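Local coordinates for protein PtLCIB4 H88A mutant (Phaeodactylum tricornutum, PDB 5B5Z) that probably works as a zinc-dependent beta-type carbonic anhydrase of the LCIB family, interconverting carbon dioxide and bicarbonate, at residues Ser114-Ser119 with Gly242-Asn247; Pro26-Asn31 with Phe255-Arg260; Gln147-Ala152 with Met191-Ala196. One frame throughout, in Å; residues are numbered along the deposited sequence.

Contact 1: Ser114-Ser119 with Gly242-Asn247; sequences SHVGVS and GGIQIN. With ZN (zinc ion), chain C.
The parallel strands 107-117 and 238-247 of the central sheet supply one ligand of the zinc site, His-115, and Asn-247 reaches across from the second strand to meet it: His-115 binds the zinc ion through NE2 (2.1 Å) and hands ND1-H to Asn-247 OD1. That second bond is short and straight, 2.7 Å from His-115 ND1 to Asn-247 OD1. The oxygen lies only 7° out of the ring plane, and the nitrogen sits almost in line with the side-chain carbonyl, while the amide plane is turned 62° from the ring. Held at both nitrogens, the ring has little freedom to rotate. Asn-247 is itself steadied through ND2 by Asp-254. Cys-59, Cys-139 and a water at 1.9 Å from the zinc complete the coordination, as in beta-carbonic anhydrases.

The ladder beneath opens with a weak bond from Ser-114 N to Gly-243 O. Ser-114 O then accepts from Gln-245 N at 2.9 Å, Val-116 N gives to Gln-245 O, Val-116 O takes Asn-247 N at 2.8 Å, and Val-118 N reaches Asn-247 O. On the sheet face away from the zinc, Val-116 CG1 lies beside Ile-246 CG1 (4.2 Å), pointing the same way. Ser-114 OG brushes Ile-244 CG1 at 3.6 Å while bonding to Pro-210 O.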
ATOM      1  N   SER A 114      13.368   3.184  -2.841  1.00 11.67           N
ATOM      2  CA  SER A 114      13.688   2.842  -1.481  1.00 12.92           C
ATOM      3  C   SER A 114      13.508   4.076  -0.615  1.00 11.54           C
ATOM      4  O   SER A 114      13.225   5.156  -1.108  1.00 10.78           O
ATOM      5  CB  SER A 114      15.132   2.361  -1.393  1.00 13.28           C
ATOM      6  OG  SER A 114      16.001   3.410  -1.815  1.00 12.45           O
ATOM      7  N   HIS A 115      13.674   3.928   0.684  1.00 12.09           N
ATOM      8  CA  HIS A 115      13.706   5.130   1.522  1.00 12.26           C
ATOM      9  C   HIS A 115      14.662   4.956   2.697  1.00 13.10           C
ATOM     10  O   HIS A 115      15.098   3.846   3.008  1.00 12.23           O
ATOM     11  CB  HIS A 115      12.296   5.520   2.016  1.00 12.75           C
ATOM     12  CG  HIS A 115      11.765   4.661   3.119  1.00 11.86           C
ATOM     13  ND1 HIS A 115      11.419   5.161   4.358  1.00 12.72           N
ATOM     14  CD2 HIS A 115      11.503   3.335   3.163  1.00 12.45           C
ATOM     15  CE1 HIS A 115      10.986   4.170   5.121  1.00 14.28           C
ATOM     16  NE2 HIS A 115      11.005   3.054   4.417  1.00 18.34           N
ATOM     17  N   VAL A 116      14.984   6.069   3.339  1.00 12.23           N
ATOM     18  CA  VAL A 116      15.919   6.055   4.458  1.00 13.95           C
ATOM     19  C   VAL A 116      15.661   7.275   5.330  1.00 14.26           C
ATOM     20  O   VAL A 116      15.384   8.356   4.811  1.00 15.46           O
ATOM     21  CB  VAL A 116      17.382   6.033   3.963  1.00 13.94           C
ATOM     22  CG1 VAL A 116      17.692   7.253   3.097  1.00 15.44           C
ATOM     23  CG2 VAL A 116      18.332   5.927   5.142  1.00 16.44           C
ATOM     24  N   GLY A 117      15.724   7.086   6.642  1.00 15.17           N
ATOM     25  CA  GLY A 117      15.597   8.186   7.579  1.00 14.30           C
ATOM     26  C   GLY A 117      16.929   8.864   7.829  1.00 13.91           C
ATOM     27  O   GLY A 117      17.979   8.229   7.772  1.00 17.37           O
ATOM     28  N   VAL A 118      16.882  10.166   8.059  1.00 16.19           N
ATOM     29  CA  VAL A 118      18.079  10.873   8.504  1.00 15.44           C
ATOM     30  C   VAL A 118      17.640  11.745   9.681  1.00 24.36           C
ATOM     31  O   VAL A 118      16.606  12.401   9.616  1.00 21.72           O
ATOM     32  CB  VAL A 118      18.728  11.696   7.370  1.00 16.57           C
ATOM     33  CG1 VAL A 118      17.771  12.754   6.815  1.00 22.31           C
ATOM     34  CG2 VAL A 118      20.043  12.326   7.872  1.00 21.37           C
ATOM     35  N   SER A 119      18.402  11.705  10.768  1.00 23.88           N
ATOM     36  CA  SER A 119      17.946  12.302  12.020  1.00 23.43           C
ATOM     37  C   SER A 119      18.337  13.769  12.125  1.00 27.59           C
ATOM     38  O   SER A 119      19.032  14.307  11.264  1.00 25.05           O
ATOM     39  CB  SER A 119      18.506  11.540  13.220  1.00 25.02           C
ATOM     40  OG  SER A 119      19.903  11.751  13.351  1.00 27.01           O
ATOM     41  N   GLY A 242      12.147   6.832 -10.518  1.00 13.90           N
ATOM     42  CA  GLY A 242      12.660   5.930  -9.498  1.00 11.37           C
ATOM     43  C   GLY A 242      13.817   6.549  -8.766  1.00 12.55           C
ATOM     44  O   GLY A 242      14.580   7.330  -9.326  1.00 14.50           O
ATOM     45  N   GLY A 243      13.934   6.243  -7.490  1.00 11.02           N
ATOM     46  CA  GLY A 243      15.066   6.758  -6.739  1.00 12.19           C
ATOM     47  C   GLY A 243      15.021   6.419  -5.268  1.00 13.67           C
ATOM     48  O   GLY A 243      14.532   5.358  -4.864  1.00 12.90           O
ATOM     49  N   ILE A 244      15.524   7.349  -4.466  1.00 13.60           N
ATOM     50  CA  ILE A 244      15.659   7.167  -3.028  1.00 12.11           C
ATOM     51  C   ILE A 244      14.950   8.283  -2.284  1.00 12.04           C
ATOM     52  O   ILE A 244      15.270   9.456  -2.445  1.00 12.80           O
ATOM     53  CB  ILE A 244      17.153   7.141  -2.593  1.00 12.18           C
ATOM     54  CG1 ILE A 244      17.883   6.029  -3.358  1.00 14.31           C
ATOM     55  CG2 ILE A 244      17.244   6.980  -1.069  1.00 14.60           C
ATOM     56  CD1 ILE A 244      19.370   6.083  -3.223  1.00 21.49           C
ATOM     57  N   GLN A 245      13.958   7.893  -1.489  1.00 12.81           N
ATOM     58  CA  GLN A 245      13.186   8.793  -0.675  1.00 13.52           C
ATOM     59  C   GLN A 245      13.928   9.043   0.642  1.00 14.14           C
ATOM     60  O   GLN A 245      14.316   8.096   1.332  1.00 16.64           O
ATOM     61  CB  GLN A 245      11.801   8.164  -0.467  1.00 15.80           C
ATOM     62  CG  GLN A 245      10.852   8.881   0.414  1.00 19.65           C
ATOM     63  CD  GLN A 245       9.493   8.202   0.396  1.00 21.92           C
ATOM     64  OE1 GLN A 245       9.373   6.998   0.073  1.00 18.84           O
ATOM     65  NE2 GLN A 245       8.465   8.959   0.738  1.00 20.40           N
ATOM     66  N   ILE A 246      14.142  10.307   0.986  1.00 14.33           N
ATOM     67  CA  ILE A 246      14.859  10.631   2.216  1.00 14.25           C
ATOM     68  C   ILE A 246      13.910  11.275   3.222  1.00 15.34           C
ATOM     69  O   ILE A 246      13.387  12.360   2.994  1.00 17.72           O
ATOM     70  CB  ILE A 246      16.065  11.547   1.935  1.00 16.16           C
ATOM     71  CG1 ILE A 246      17.038  10.826   0.997  1.00 15.06           C
ATOM     72  CG2 ILE A 246      16.754  11.947   3.238  1.00 18.48           C
ATOM     73  CD1 ILE A 246      18.254  11.678   0.598  1.00 16.92           C
ATOM     74  N   ASN A 247      13.655  10.563   4.311  1.00 18.63           N
ATOM     75  CA  ASN A 247      12.698  11.012   5.311  1.00 17.30           C
ATOM     76  C   ASN A 247      13.402  11.777   6.425  1.00 17.74           C
ATOM     77  O   ASN A 247      14.246  11.230   7.136  1.00 20.94           O
ATOM     78  CB  ASN A 247      11.929   9.818   5.871  1.00 17.67           C
ATOM     79  CG  ASN A 247      11.243   9.025   4.783  1.00 18.28           C
ATOM     80  OD1 ASN A 247      11.474   7.831   4.626  1.00 23.57           O
ATOM     81  ND2 ASN A 247      10.441   9.699   3.998  1.00 18.82           N
TER
HETATM   82 ZN    ZN C 500      10.555   1.109   4.998  1.00 11.81          ZN
HETATM   83  O   HOH W   1      10.378   1.328   6.896  1.00 16.17           O

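Contact 2: Pro26-Asn31 with Phe255-Arg260; sequences PDALTN and FFVVRR
With CG anti to its own carbonyl carbon (chi1 -72°), Phe-255 brings its ring to the chain at residues 28-30, which meets it obliquely, and Thr-30, with CG2 likewise anti to its carbonyl carbon, sets that methyl 3.6 Å from Phe-255 CE2. The same torsion of Thr-30 leaves OG1 to cap the helix that begins at Asn-31. Ala-28 CB approaches the ring too, 4.0 Å from CD2 of Phe-255, and helix 16-24 closes in with Leu-18 and Lys-22.

The strand pairing is brief. Leu-29 and Phe-256 form one antiparallel hydrogen-bonded pair, with Leu-29 N to Phe-256 O at 2.9 Å and Phe-256 N to Leu-29 O at 2.8 Å, which ties residues 29-30 to the strand 255-264 of the central sheet. Beyond it the chains part and water takes over: one molecule accepts from Val-258 N (2.9 Å) and donates to Asp-27 O, where the next direct bonds would fall. Two more waters each link Asp-27 OD2 to Val-258 O, and one of these also accepts from Arg-259 NH1. At the other end a water joins Asn-31 OD1 to Phe-255 O, while Asn-31 ND2 holds Asp-70.

Asp-27 OD2 and Arg-259 NH1 stand 5.0 Å apart, not in contact; a water bridges them, and any electrostatic attraction is probably softened by it.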
ATOM      1  N   PRO A  26      24.188  14.775  -3.433  1.00 19.14           N
ATOM      2  CA  PRO A  26      24.307  16.177  -3.848  1.00 21.70           C
ATOM      3  C   PRO A  26      23.142  16.639  -4.692  1.00 18.39           C
ATOM      4  O   PRO A  26      22.834  17.832  -4.698  1.00 20.97           O
ATOM      5  CB  PRO A  26      25.581  16.195  -4.696  1.00 23.15           C
ATOM      6  CG  PRO A  26      26.301  15.010  -4.328  1.00 20.45           C
ATOM      7  CD  PRO A  26      25.379  13.990  -3.783  1.00 19.43           C
ATOM      8  N   ASP A  27      22.522  15.700  -5.404  1.00 18.70           N
ATOM      9  CA  ASP A  27      21.484  16.036  -6.371  1.00 19.01           C
ATOM     10  C   ASP A  27      20.079  15.893  -5.795  1.00 17.14           C
ATOM     11  O   ASP A  27      19.113  16.012  -6.536  1.00 20.09           O
ATOM     12  CB  ASP A  27      21.627  15.170  -7.634  1.00 19.56           C
ATOM     13  CG  ASP A  27      21.665  13.669  -7.342  1.00 21.76           C
ATOM     14  OD1 ASP A  27      22.026  13.260  -6.218  1.00 24.66           O
ATOM     15  OD2 ASP A  27      21.389  12.880  -8.275  1.00 24.28           O
ATOM     16  N   ALA A  28      19.966  15.657  -4.490  1.00 15.93           N
ATOM     17  CA  ALA A  28      18.641  15.482  -3.872  1.00 15.14           C
ATOM     18  C   ALA A  28      17.733  16.694  -4.084  1.00 19.25           C
ATOM     19  O   ALA A  28      18.183  17.835  -4.012  1.00 20.77           O
ATOM     20  CB  ALA A  28      18.782  15.196  -2.398  1.00 17.48           C
ATOM     21  N   LEU A  29      16.450  16.431  -4.359  1.00 15.66           N
ATOM     22  CA  LEU A  29      15.438  17.475  -4.501  1.00 18.39           C
ATOM     23  C   LEU A  29      14.465  17.455  -3.324  1.00 17.37           C
ATOM     24  O   LEU A  29      14.183  16.393  -2.794  1.00 16.20           O
ATOM     25  CB  LEU A  29      14.645  17.281  -5.795  1.00 15.48           C
ATOM     26  CG  LEU A  29      15.431  17.266  -7.105  1.00 16.97           C
ATOM     27  CD1 LEU A  29      14.512  16.952  -8.285  1.00 18.51           C
ATOM     28  CD2 LEU A  29      16.133  18.602  -7.299  1.00 21.20           C
ATOM     29  N   THR A  30      13.926  18.603  -2.926  1.00 16.53           N
ATOM     30  CA  THR A  30      12.808  18.572  -1.987  1.00 16.93           C
ATOM     31  C   THR A  30      11.591  17.953  -2.678  1.00 15.98           C
ATOM     32  O   THR A  30      11.502  17.960  -3.906  1.00 16.69           O
ATOM     33  CB  THR A  30      12.414  19.961  -1.486  1.00 17.43           C
ATOM     34  OG1 THR A  30      11.920  20.727  -2.593  1.00 19.39           O
ATOM     35  CG2 THR A  30      13.608  20.680  -0.866  1.00 20.82           C
ATOM     36  N   ASN A  31      10.650  17.436  -1.897  1.00 17.61           N
ATOM     37  CA  ASN A  31       9.427  16.910  -2.490  1.00 16.57           C
ATOM     38  C   ASN A  31       8.781  17.917  -3.437  1.00 16.51           C
ATOM     39  O   ASN A  31       8.369  17.563  -4.540  1.00 18.31           O
ATOM     40  CB  ASN A  31       8.434  16.518  -1.411  1.00 20.08           C
ATOM     41  CG  ASN A  31       8.689  15.135  -0.859  1.00 21.50           C
ATOM     42  OD1 ASN A  31       9.809  14.622  -0.933  1.00 22.08           O
ATOM     43  ND2 ASN A  31       7.641  14.507  -0.323  1.00 19.26           N
ATOM     44  N   PHE A 255      13.153  14.706   1.097  1.00 15.62           N
ATOM     45  CA  PHE A 255      13.900  14.818  -0.142  1.00 13.16           C
ATOM     46  C   PHE A 255      13.757  13.551  -0.975  1.00 13.42           C
ATOM     47  O   PHE A 255      13.328  12.500  -0.483  1.00 15.34           O
ATOM     48  CB  PHE A 255      15.389  15.094   0.129  1.00 13.42           C
ATOM     49  CG  PHE A 255      15.664  16.489   0.624  1.00 18.71           C
ATOM     50  CD1 PHE A 255      15.354  16.848   1.926  1.00 21.22           C
ATOM     51  CD2 PHE A 255      16.210  17.442  -0.225  1.00 19.02           C
ATOM     52  CE1 PHE A 255      15.595  18.150   2.387  1.00 23.11           C
ATOM     53  CE2 PHE A 255      16.460  18.740   0.224  1.00 20.30           C
ATOM     54  CZ  PHE A 255      16.145  19.089   1.529  1.00 22.55           C
ATOM     55  N   PHE A 256      14.123  13.668  -2.241  1.00 13.72           N
ATOM     56  CA  PHE A 256      14.137  12.532  -3.142  1.00 12.69           C
ATOM     57  C   PHE A 256      15.339  12.636  -4.061  1.00 16.97           C
ATOM     58  O   PHE A 256      15.632  13.706  -4.597  1.00 16.74           O
ATOM     59  CB  PHE A 256      12.823  12.477  -3.951  1.00 13.30           C
ATOM     60  CG  PHE A 256      12.577  11.151  -4.651  1.00 14.01           C
ATOM     61  CD1 PHE A 256      13.044  10.920  -5.949  1.00 12.72           C
ATOM     62  CD2 PHE A 256      11.859  10.138  -4.009  1.00 15.16           C
ATOM     63  CE1 PHE A 256      12.808   9.701  -6.594  1.00 13.78           C
ATOM     64  CE2 PHE A 256      11.607   8.923  -4.652  1.00 14.75           C
ATOM     65  CZ  PHE A 256      12.087   8.701  -5.940  1.00 15.57           C
ATOM     66  N   VAL A 257      16.039  11.518  -4.219  1.00 13.28           N
ATOM     67  CA  VAL A 257      17.154  11.411  -5.140  1.00 14.28           C
ATOM     68  C   VAL A 257      16.703  10.696  -6.397  1.00 14.53           C
ATOM     69  O   VAL A 257      16.484   9.494  -6.366  1.00 14.40           O
ATOM     70  CB  VAL A 257      18.315  10.618  -4.507  1.00 14.23           C
ATOM     71  CG1 VAL A 257      19.576  10.661  -5.409  1.00 19.24           C
ATOM     72  CG2 VAL A 257      18.593  11.123  -3.101  1.00 18.12           C
ATOM     73  N   VAL A 258      16.569  11.418  -7.502  1.00 13.85           N
ATOM     74  CA  VAL A 258      16.140  10.805  -8.758  1.00 13.63           C
ATOM     75  C   VAL A 258      17.250  10.008  -9.424  1.00 14.23           C
ATOM     76  O   VAL A 258      18.305  10.551  -9.755  1.00 15.44           O
ATOM     77  CB  VAL A 258      15.645  11.855  -9.768  1.00 14.02           C
ATOM     78  CG1 VAL A 258      15.165  11.175 -11.029  1.00 15.74           C
ATOM     79  CG2 VAL A 258      14.530  12.657  -9.169  1.00 16.40           C
ATOM     80  N   ARG A 259      17.001   8.723  -9.635  1.00 14.75           N
ATOM     81  CA  ARG A 259      17.956   7.858 -10.307  1.00 15.29           C
ATOM     82  C   ARG A 259      17.479   7.466 -11.715  1.00 16.68           C
ATOM     83  O   ARG A 259      18.285   7.179 -12.603  1.00 18.62           O
ATOM     84  CB  ARG A 259      18.193   6.613  -9.456  1.00 15.92           C
ATOM     85  CG  ARG A 259      18.988   6.850  -8.199  1.00 19.16           C
ATOM     86  CD  ARG A 259      20.462   7.045  -8.532  1.00 23.57           C
ATOM     87  NE  ARG A 259      21.311   6.329  -7.585  1.00 33.29           N
ATOM     88  CZ  ARG A 259      21.979   6.922  -6.603  1.00 27.74           C
ATOM     89  NH1 ARG A 259      21.893   8.232  -6.447  1.00 30.46           N
ATOM     90  NH2 ARG A 259      22.717   6.204  -5.780  1.00 31.71           N
ATOM     91  N   ARG A 260      16.158   7.463 -11.910  1.00 15.13           N
ATOM     92  CA  ARG A 260      15.524   7.117 -13.178  1.00 16.96           C
ATOM     93  C   ARG A 260      14.366   8.078 -13.429  1.00 15.09           C
ATOM     94  O   ARG A 260      13.554   8.333 -12.533  1.00 14.14           O
ATOM     95  CB  ARG A 260      14.995   5.676 -13.178  1.00 20.19           C
TER
HETATM   96  O   HOH W   2      17.561  14.146  -7.858  1.00 21.17           O
HETATM   97  O   HOH W   3      19.354  13.199  -9.937  1.00 24.16           O
HETATM   98  O   HOH W   4      22.950  10.746  -5.501  1.00 25.45           O
HETATM   99  O   HOH W   5      21.125  10.318  -8.751  1.00 25.63           O
HETATM  100  O   HOH W   6      10.604  12.118  -0.612  1.00 18.62           O

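Contact 3: Gln147-Ala152 with Met191-Ala196; sequences QAVTQA and MLRPYA
The guanidinium of Arg-193 is approached obliquely by CG1 of Val-149, which packs closer in, on the start of the arginine side chain; NH1 of the guanidinium is paired with Asp-190 in a salt bridge. The other flat group, the ring of Tyr-195, turns away from this interface and has Met-191 O and Leu-192 O in the plane at its edge; its OH goes to Asp-215 and Lys-219 of helix 205-228. The contact itself is helix 140-154 packing on the bend where helix 183-192 is followed by a 3-10 segment at Arg-193 and Pro-194, with Tyr-195 then standing at the N-cap of helix 196-201.

Val-149 does most of the filling. One methyl, CG1 of Val-149, lies anti to the carbonyl carbon of its own residue (chi1 -60°) and settles 4.0 Å from both N and CA of Arg-193, against the backbone of the turn. The other, CG2 of Val-149, faces Leu-192 O at 4.1 Å and Ala-196 CB at 4.3 Å. Leu-192 points toward helix 140-154 and touches Ala-145 of it, as well as Leu-199 and Leu-209 on neighbouring helices. Ala-196 CB stands 3.7 Å from Val-149 O. Met-191, on the far side of the turn, packs on Pro-180 of the second subunit.

One helical residue further on, Thr-150 keeps OG1 bonded to Ala-146 O in its own helix and brings CG2 across to Ala-196 O, 3.8 Å away, the same oxygen that accepts from Ser-200 OG.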
ATOM      1  N   GLN A 147      20.874  -6.820   7.998  1.00 20.24           N
ATOM      2  CA  GLN A 147      21.503  -7.520   9.117  1.00 22.03           C
ATOM      3  C   GLN A 147      21.558  -9.018   8.860  1.00 26.19           C
ATOM      4  O   GLN A 147      22.609  -9.641   9.006  1.00 25.33           O
ATOM      5  CB  GLN A 147      20.759  -7.225  10.426  1.00 24.87           C
ATOM      6  CG  GLN A 147      21.062  -5.848  10.988  1.00 28.66           C
ATOM      7  CD  GLN A 147      20.068  -5.387  12.043  1.00 37.43           C
ATOM      8  OE1 GLN A 147      18.977  -5.949  12.182  1.00 39.26           O
ATOM      9  NE2 GLN A 147      20.447  -4.355  12.800  1.00 40.49           N
ATOM     10  N   ALA A 148      20.432  -9.593   8.448  1.00 21.71           N
ATOM     11  CA  ALA A 148      20.360 -11.021   8.171  1.00 21.98           C
ATOM     12  C   ALA A 148      21.294 -11.478   7.044  1.00 29.58           C
ATOM     13  O   ALA A 148      21.978 -12.503   7.173  1.00 27.43           O
ATOM     14  CB  ALA A 148      18.927 -11.405   7.851  1.00 22.81           C
ATOM     15  N   VAL A 149      21.349 -10.736   5.938  1.00 24.18           N
ATOM     16  CA  VAL A 149      22.157 -11.209   4.812  1.00 24.83           C
ATOM     17  C   VAL A 149      23.650 -10.943   5.032  1.00 26.80           C
ATOM     18  O   VAL A 149      24.484 -11.695   4.529  1.00 28.80           O
ATOM     19  CB  VAL A 149      21.731 -10.595   3.445  1.00 25.93           C
ATOM     20  CG1 VAL A 149      20.282 -10.936   3.123  1.00 24.63           C
ATOM     21  CG2 VAL A 149      21.980  -9.102   3.403  1.00 24.54           C
ATOM     22  N   THR A 150      23.999  -9.901   5.779  1.00 23.36           N
ATOM     23  CA  THR A 150      25.418  -9.638   5.992  1.00 27.53           C
ATOM     24  C   THR A 150      25.965 -10.556   7.070  1.00 32.86           C
ATOM     25  O   THR A 150      27.128 -10.953   7.010  1.00 32.29           O
ATOM     26  CB  THR A 150      25.723  -8.167   6.367  1.00 28.97           C
ATOM     27  OG1 THR A 150      25.058  -7.801   7.585  1.00 27.66           O
ATOM     28  CG2 THR A 150      25.284  -7.237   5.243  1.00 27.15           C
ATOM     29  N   GLN A 151      25.142 -10.903   8.051  1.00 27.97           N
ATOM     30  CA  GLN A 151      25.597 -11.857   9.062  1.00 31.33           C
ATOM     31  C   GLN A 151      25.828 -13.229   8.438  1.00 33.48           C
ATOM     32  O   GLN A 151      26.826 -13.900   8.733  1.00 34.74           O
ATOM     33  CB  GLN A 151      24.599 -11.938  10.210  1.00 31.00           C
ATOM     34  CG  GLN A 151      24.675 -10.737  11.120  1.00 35.44           C
ATOM     35  CD  GLN A 151      23.666 -10.784  12.240  1.00 43.31           C
ATOM     36  OE1 GLN A 151      22.911 -11.747  12.367  1.00 47.62           O
ATOM     37  NE2 GLN A 151      23.646  -9.739  13.062  1.00 42.90           N
ATOM     38  N   ALA A 152      24.920 -13.635   7.560  1.00 30.34           N
ATOM     39  CA  ALA A 152      25.064 -14.890   6.836  1.00 29.43           C
ATOM     40  C   ALA A 152      26.286 -14.860   5.920  1.00 36.85           C
ATOM     41  O   ALA A 152      27.000 -15.856   5.787  1.00 38.63           O
ATOM     42  CB  ALA A 152      23.814 -15.182   6.037  1.00 31.15           C
ATOM     43  N   MET A 191      16.083 -10.540  -2.229  1.00 20.40           N
ATOM     44  CA  MET A 191      16.557  -9.587  -3.217  1.00 18.43           C
ATOM     45  C   MET A 191      17.778  -8.775  -2.751  1.00 21.25           C
ATOM     46  O   MET A 191      18.514  -8.223  -3.578  1.00 23.30           O
ATOM     47  CB  MET A 191      15.398  -8.685  -3.645  1.00 20.56           C
ATOM     48  CG  MET A 191      14.467  -9.454  -4.582  1.00 23.42           C
ATOM     49  SD  MET A 191      13.079  -8.541  -5.254  1.00 29.17           S
ATOM     50  CE  MET A 191      11.813  -8.845  -4.014  1.00 28.09           C
ATOM     51  N   LEU A 192      18.029  -8.752  -1.444  1.00 18.22           N
ATOM     52  CA  LEU A 192      19.179  -8.042  -0.891  1.00 17.99           C
ATOM     53  C   LEU A 192      20.412  -8.936  -0.784  1.00 22.85           C
ATOM     54  O   LEU A 192      21.532  -8.449  -0.621  1.00 22.85           O
ATOM     55  CB  LEU A 192      18.824  -7.480   0.485  1.00 22.18           C
ATOM     56  CG  LEU A 192      19.331  -6.096   0.872  1.00 29.59           C
ATOM     57  CD1 LEU A 192      19.366  -5.153  -0.331  1.00 25.25           C
ATOM     58  CD2 LEU A 192      18.407  -5.536   1.952  1.00 24.60           C
ATOM     59  N   ARG A 193      20.195 -10.244  -0.863  1.00 21.26           N
ATOM     60  CA  ARG A 193      21.296 -11.201  -0.723  1.00 25.29           C
ATOM     61  C   ARG A 193      22.448 -10.956  -1.714  1.00 24.27           C
ATOM     62  O   ARG A 193      23.609 -11.059  -1.320  1.00 27.75           O
ATOM     63  CB  ARG A 193      20.767 -12.635  -0.849  1.00 27.23           C
ATOM     64  CG  ARG A 193      21.757 -13.695  -0.369  1.00 30.37           C
ATOM     65  CD  ARG A 193      21.070 -15.016  -0.016  1.00 35.29           C
ATOM     66  NE  ARG A 193      20.200 -14.901   1.157  1.00 38.36           N
ATOM     67  CZ  ARG A 193      18.877 -15.050   1.120  1.00 34.71           C
ATOM     68  NH1 ARG A 193      18.273 -15.334  -0.027  1.00 31.13           N
ATOM     69  NH2 ARG A 193      18.157 -14.926   2.230  1.00 33.03           N
ATOM     70  N   PRO A 194      22.149 -10.602  -2.986  1.00 24.99           N
ATOM     71  CA  PRO A 194      23.278 -10.306  -3.884  1.00 24.38           C
ATOM     72  C   PRO A 194      24.161  -9.139  -3.442  1.00 26.03           C
ATOM     73  O   PRO A 194      25.307  -9.029  -3.898  1.00 28.44           O
ATOM     74  CB  PRO A 194      22.585  -9.971  -5.209  1.00 25.76           C
ATOM     75  CG  PRO A 194      21.338 -10.728  -5.173  1.00 27.08           C
ATOM     76  CD  PRO A 194      20.884 -10.701  -3.738  1.00 23.72           C
ATOM     77  N   TYR A 195      23.638  -8.279  -2.571  1.00 21.58           N
ATOM     78  CA  TYR A 195      24.353  -7.087  -2.130  1.00 21.55           C
ATOM     79  C   TYR A 195      25.062  -7.269  -0.789  1.00 22.12           C
ATOM     80  O   TYR A 195      25.519  -6.300  -0.186  1.00 23.68           O
ATOM     81  CB  TYR A 195      23.380  -5.903  -2.038  1.00 21.61           C
ATOM     82  CG  TYR A 195      22.689  -5.620  -3.343  1.00 19.85           C
ATOM     83  CD1 TYR A 195      21.531  -6.300  -3.703  1.00 20.41           C
ATOM     84  CD2 TYR A 195      23.215  -4.697  -4.234  1.00 21.89           C
ATOM     85  CE1 TYR A 195      20.908  -6.063  -4.909  1.00 21.73           C
ATOM     86  CE2 TYR A 195      22.599  -4.448  -5.449  1.00 20.05           C
ATOM     87  CZ  TYR A 195      21.449  -5.132  -5.779  1.00 21.10           C
ATOM     88  OH  TYR A 195      20.832  -4.894  -6.982  1.00 23.01           O
ATOM     89  N   ALA A 196      25.163  -8.509  -0.320  1.00 25.85           N
ATOM     90  CA  ALA A 196      25.705  -8.756   1.018  1.00 25.80           C
ATOM     91  C   ALA A 196      27.161  -8.291   1.178  1.00 22.50           C
ATOM     92  O   ALA A 196      27.512  -7.697   2.194  1.00 22.47           O
ATOM     93  CB  ALA A 196      25.585 -10.230   1.368  1.00 28.85           C
TER

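In the fold
Contacts 1 and 2 belong to one sheet: strand 238-247 is paired with 107-117 in the first and is neighbour to strand 255-264 of the second. They touch directly, Ile-246 N lying 2.8 Å from Phe-255 O, probably as a hydrogen bond, with Ile-246 CD1 packed on Val-257 CG2. Contact 1 is the deepest, fully buried, and carries a metal-bound histidine on a four-pair parallel ladder. Contact 2 is at a short antiparallel pairing, its two direct bonds continued by waters that link an exposed aspartate to the strand. Contact 3 stands apart, about 20 Å from contact 1 between centres, and joins helices near the periphery by van der Waals packing of small side chains on backbone.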